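Local coordinates for methyltransferase small domain-containing protein (Thermoplasma acidophilum, PDB 1NE2), which is of unknown function but probably acts as a transferase, with a fold like that of S-adenosylmethionine-dependent methyltransferases, at residues B[32-45]-B[62-74]. Residues are numbered along the deposited sequence; the frame is centred on the assembly and turned at random.
Sequences TDASTAAYFLIEIY and NGILACGSYLLGA
Leu41 of helix 34-45 drives its CD1 methyl onto the bare backbone of Gly68, 3.5 Å from Gly68 CA. A side chain at Gly68 would collide with that methyl, so the glycine lets the leucine in. The other branch, CD2, lies 3.8 Å from Ser69 OG. This hydroxyl donates to Leu65 O, which also accepts from Ser69 N on the opposite face of its carbonyl plane. Leu65 puts CD2 against Ala37 CB (3.8 Å), while its CD1 meets the edge of the Phe40 ring near the ring plane. Beneath this core, Phe40 and Leu65 both touch Ile115 of strand 111-116. With an alanine in place of Leu41, a gap would probably open over Gly68 and Leu65 CD2 would lose the branch packed on it.

The ends lie nearer solvent. At one, Ile64 CG1 anti to the backbone N (chi1 -171°) and an extended chain beyond bring CD1 to Ala37 CB, 3.6 Å away, beside exposed Thr32. At the other, partly exposed Leu72 packs CD1 on Leu41 CB and CD2 on Ile42 CD1 (3.7 Å), with CD2 also over one face of Tyr45, toward the rim. Helices 34-45 and 64-71 cross at -49° on one side of a Rossmann-like sheet. Their contact is almost wholly apolar, so shape and burial, rather than polar bonds, join them.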
loop_
_atom_site.group_PDB
_atom_site.type_symbol
_atom_site.label_atom_id
_atom_site.label_comp_id
_atom_site.label_asym_id
_atom_site.label_seq_id
_atom_site.Cartn_x
_atom_site.Cartn_y
_atom_site.Cartn_z
ATOM N N THR B 32 -7.150 14.278 -16.472
ATOM C CA THR B 32 -5.910 15.038 -16.550
ATOM C C THR B 32 -5.011 14.475 -17.649
ATOM O O THR B 32 -4.761 13.268 -17.706
ATOM C CB THR B 32 -5.143 15.004 -15.208
ATOM O OG1 THR B 32 -4.711 13.667 -14.933
ATOM C CG2 THR B 32 -6.039 15.477 -14.070
ATOM N N ASP B 33 -4.534 15.360 -18.517
ATOM C CA ASP B 33 -3.663 14.975 -19.622
ATOM C C ASP B 33 -2.301 14.541 -19.089
ATOM O O ASP B 33 -1.967 14.808 -17.932
ATOM C CB ASP B 33 -3.512 16.152 -20.591
ATOM C CG ASP B 33 -2.814 17.337 -19.960
ATOM O OD1 ASP B 33 -1.573 17.356 -19.949
ATOM O OD2 ASP B 33 -3.507 18.247 -19.455
ATOM N N ALA B 34 -1.509 13.887 -19.936
ATOM C CA ALA B 34 -0.201 13.386 -19.524
ATOM C C ALA B 34 0.764 14.448 -19.007
ATOM O O ALA B 34 1.516 14.184 -18.070
ATOM C CB ALA B 34 0.445 12.592 -20.665
ATOM N N SER B 35 0.743 15.642 -19.602
ATOM C CA SER B 35 1.634 16.725 -19.176
ATOM C C SER B 35 1.291 17.191 -17.761
ATOM O O SER B 35 2.164 17.280 -16.888
ATOM C CB SER B 35 1.526 17.905 -20.148
ATOM O OG SER B 35 2.369 18.974 -19.743
ATOM N N THR B 36 0.021 17.507 -17.549
ATOM C CA THR B 36 -0.445 17.957 -16.245
ATOM C C THR B 36 -0.227 16.875 -15.189
ATOM O O THR B 36 0.197 17.167 -14.069
ATOM C CB THR B 36 -1.938 18.337 -16.301
ATOM O OG1 THR B 36 -2.112 19.408 -17.240
ATOM C CG2 THR B 36 -2.423 18.790 -14.930
ATOM N N ALA B 37 -0.511 15.628 -15.551
ATOM C CA ALA B 37 -0.334 14.512 -14.628
ATOM C C ALA B 37 1.129 14.373 -14.230
ATOM O O ALA B 37 1.443 14.179 -13.053
ATOM C CB ALA B 37 -0.828 13.219 -15.263
ATOM N N ALA B 38 2.020 14.457 -15.214
ATOM C CA ALA B 38 3.450 14.354 -14.948
ATOM C C ALA B 38 3.912 15.505 -14.049
ATOM O O ALA B 38 4.671 15.290 -13.111
ATOM C CB ALA B 38 4.231 14.358 -16.262
ATOM N N TYR B 39 3.448 16.723 -14.331
ATOM C CA TYR B 39 3.832 17.886 -13.527
ATOM C C TYR B 39 3.440 17.682 -12.064
ATOM O O TYR B 39 4.252 17.865 -11.147
ATOM C CB TYR B 39 3.140 19.148 -14.042
ATOM C CG TYR B 39 3.444 20.381 -13.218
ATOM C CD1 TYR B 39 4.651 21.059 -13.367
ATOM C CD2 TYR B 39 2.531 20.862 -12.280
ATOM C CE1 TYR B 39 4.947 22.187 -12.604
ATOM C CE2 TYR B 39 2.820 21.993 -11.509
ATOM C CZ TYR B 39 4.030 22.648 -11.679
ATOM O OH TYR B 39 4.333 23.762 -10.924
ATOM N N PHE B 40 2.178 17.315 -11.862
ATOM C CA PHE B 40 1.612 17.085 -10.538
ATOM C C PHE B 40 2.392 16.013 -9.778
ATOM O O PHE B 40 2.800 16.230 -8.630
ATOM C CB PHE B 40 0.138 16.686 -10.711
ATOM C CG PHE B 40 -0.575 16.319 -9.439
ATOM C CD1 PHE B 40 -0.637 17.202 -8.362
ATOM C CD2 PHE B 40 -1.269 15.113 -9.358
ATOM C CE1 PHE B 40 -1.389 16.889 -7.223
ATOM C CE2 PHE B 40 -2.021 14.790 -8.232
ATOM C CZ PHE B 40 -2.083 15.683 -7.157
ATOM N N LEU B 41 2.618 14.870 -10.424
ATOM C CA LEU B 41 3.347 13.764 -9.792
ATOM C C LEU B 41 4.802 14.094 -9.462
ATOM O O LEU B 41 5.302 13.686 -8.415
ATOM C CB LEU B 41 3.286 12.509 -10.668
ATOM C CG LEU B 41 1.900 11.862 -10.808
ATOM C CD1 LEU B 41 1.998 10.686 -11.781
ATOM C CD2 LEU B 41 1.394 11.380 -9.450
ATOM N N ILE B 42 5.483 14.828 -10.335
ATOM C CA ILE B 42 6.870 15.179 -10.053
ATOM C C ILE B 42 6.949 16.077 -8.813
ATOM O O ILE B 42 7.900 15.984 -8.030
ATOM C CB ILE B 42 7.546 15.860 -11.269
ATOM C CG1 ILE B 42 7.674 14.856 -12.418
ATOM C CG2 ILE B 42 8.919 16.402 -10.871
ATOM C CD1 ILE B 42 8.375 13.559 -12.038
ATOM N N GLU B 43 5.955 16.941 -8.621
ATOM C CA GLU B 43 5.951 17.790 -7.431
ATOM C C GLU B 43 5.909 16.898 -6.189
ATOM O O GLU B 43 6.654 17.104 -5.232
ATOM C CB GLU B 43 4.731 18.714 -7.410
ATOM C CG GLU B 43 4.765 19.850 -8.409
ATOM C CD GLU B 43 3.686 20.880 -8.131
ATOM O OE1 GLU B 43 2.578 20.478 -7.716
ATOM O OE2 GLU B 43 3.949 22.087 -8.326
ATOM N N ILE B 44 5.023 15.906 -6.201
ATOM C CA ILE B 44 4.898 15.002 -5.064
ATOM C C ILE B 44 6.206 14.231 -4.866
ATOM O O ILE B 44 6.639 13.989 -3.734
ATOM C CB ILE B 44 3.730 13.999 -5.278
ATOM C CG1 ILE B 44 2.431 14.776 -5.550
ATOM C CG2 ILE B 44 3.572 13.109 -4.040
ATOM C CD1 ILE B 44 1.199 13.891 -5.796
ATOM N N TYR B 45 6.836 13.866 -5.979
ATOM C CA TYR B 45 8.089 13.131 -5.962
ATOM C C TYR B 45 9.194 13.985 -5.344
ATOM O O TYR B 45 9.958 13.513 -4.502
ATOM C CB TYR B 45 8.455 12.744 -7.397
ATOM C CG TYR B 45 9.787 12.048 -7.552
ATOM C CD1 TYR B 45 9.939 10.697 -7.243
ATOM C CD2 TYR B 45 10.892 12.743 -8.037
ATOM C CE1 TYR B 45 11.174 10.053 -7.422
ATOM C CE2 TYR B 45 12.116 12.120 -8.215
ATOM C CZ TYR B 45 12.252 10.779 -7.909
ATOM O OH TYR B 45 13.479 10.182 -8.105
ATOM N N ASN B 62 -8.683 5.839 -15.426
ATOM C CA ASN B 62 -7.855 5.037 -16.322
ATOM C C ASN B 62 -6.537 4.654 -15.648
ATOM O O ASN B 62 -5.716 3.936 -16.226
ATOM C CB ASN B 62 -7.569 5.806 -17.615
ATOM C CG ASN B 62 -6.410 6.778 -17.474
ATOM O OD1 ASN B 62 -6.379 7.605 -16.561
ATOM N ND2 ASN B 62 -5.449 6.683 -18.389
ATOM N N GLY B 63 -6.337 5.167 -14.436
ATOM C CA GLY B 63 -5.149 4.857 -13.665
ATOM C C GLY B 63 -3.889 5.665 -13.929
ATOM O O GLY B 63 -2.847 5.345 -13.374
ATOM N N ILE B 64 -3.971 6.719 -14.734
ATOM C CA ILE B 64 -2.774 7.495 -15.042
ATOM C C ILE B 64 -1.946 7.951 -13.832
ATOM O O ILE B 64 -0.722 7.823 -13.837
ATOM C CB ILE B 64 -3.112 8.720 -15.931
ATOM C CG1 ILE B 64 -1.817 9.382 -16.404
ATOM C CG2 ILE B 64 -3.996 9.703 -15.176
ATOM C CD1 ILE B 64 -2.024 10.522 -17.394
ATOM N N LEU B 65 -2.589 8.466 -12.790
ATOM C CA LEU B 65 -1.821 8.918 -11.631
ATOM C C LEU B 65 -1.203 7.761 -10.840
ATOM O O LEU B 65 -0.130 7.910 -10.252
ATOM C CB LEU B 65 -2.688 9.795 -10.718
ATOM C CG LEU B 65 -3.187 11.116 -11.326
ATOM C CD1 LEU B 65 -3.905 11.931 -10.247
ATOM C CD2 LEU B 65 -2.027 11.919 -11.889
ATOM N N ALA B 66 -1.863 6.606 -10.845
ATOM C CA ALA B 66 -1.355 5.440 -10.129
ATOM C C ALA B 66 -0.171 4.860 -10.893
ATOM O O ALA B 66 0.857 4.544 -10.302
ATOM C CB ALA B 66 -2.460 4.385 -9.983
ATOM N N CYS B 67 -0.325 4.718 -12.208
ATOM C CA CYS B 67 0.748 4.197 -13.045
ATOM C C CYS B 67 1.956 5.118 -12.925
ATOM O O CYS B 67 3.099 4.659 -12.855
ATOM C CB CYS B 67 0.315 4.137 -14.515
ATOM S SG CYS B 67 -1.012 2.955 -14.923
ATOM N N GLY B 68 1.697 6.423 -12.921
ATOM C CA GLY B 68 2.779 7.387 -12.810
ATOM C C GLY B 68 3.542 7.257 -11.503
ATOM O O GLY B 68 4.775 7.386 -11.468
ATOM N N SER B 69 2.813 7.019 -10.416
ATOM C CA SER B 69 3.443 6.863 -9.111
ATOM C C SER B 69 4.325 5.629 -9.137
ATOM O O SER B 69 5.418 5.632 -8.586
ATOM C CB SER B 69 2.389 6.718 -8.011
ATOM O OG SER B 69 1.622 7.901 -7.891
ATOM N N TYR B 70 3.836 4.576 -9.783
ATOM C CA TYR B 70 4.581 3.326 -9.896
ATOM C C TYR B 70 5.839 3.565 -10.730
ATOM O O TYR B 70 6.931 3.103 -10.382
ATOM C CB TYR B 70 3.701 2.270 -10.565
ATOM C CG TYR B 70 4.355 0.920 -10.721
ATOM C CD1 TYR B 70 4.553 0.085 -9.621
ATOM C CD2 TYR B 70 4.755 0.466 -11.977
ATOM C CE1 TYR B 70 5.135 -1.181 -9.774
ATOM C CE2 TYR B 70 5.334 -0.788 -12.138
ATOM C CZ TYR B 70 5.518 -1.605 -11.038
ATOM O OH TYR B 70 6.068 -2.856 -11.215
ATOM N N LEU B 71 5.683 4.288 -11.831
ATOM C CA LEU B 71 6.815 4.591 -12.703
ATOM C C LEU B 71 7.862 5.454 -12.001
ATOM O O LEU B 71 9.043 5.406 -12.352
ATOM C CB LEU B 71 6.327 5.284 -13.977
ATOM C CG LEU B 71 5.458 4.381 -14.859
ATOM C CD1 LEU B 71 4.703 5.213 -15.888
ATOM C CD2 LEU B 71 6.342 3.347 -15.534
ATOM N N LEU B 72 7.436 6.237 -11.013
ATOM C CA LEU B 72 8.365 7.092 -10.270
ATOM C C LEU B 72 9.065 6.368 -9.115
ATOM O O LEU B 72 9.792 6.981 -8.330
ATOM C CB LEU B 72 7.640 8.344 -9.753
ATOM C CG LEU B 72 7.387 9.408 -10.825
ATOM C CD1 LEU B 72 6.524 10.518 -10.256
ATOM C CD2 LEU B 72 8.724 9.973 -11.303
ATOM N N GLY B 73 8.838 5.064 -9.001
ATOM C CA GLY B 73 9.508 4.307 -7.961
ATOM C C GLY B 73 8.843 4.166 -6.608
ATOM O O GLY B 73 9.536 3.952 -5.602
ATOM N N ALA B 74 7.519 4.289 -6.562
ATOM C CA ALA B 74 6.801 4.118 -5.305
ATOM C C ALA B 74 7.062 2.684 -4.840
ATOM O O ALA B 74 7.200 1.765 -5.655
ATOM C CB ALA B 74 5.297 4.350 -5.509
#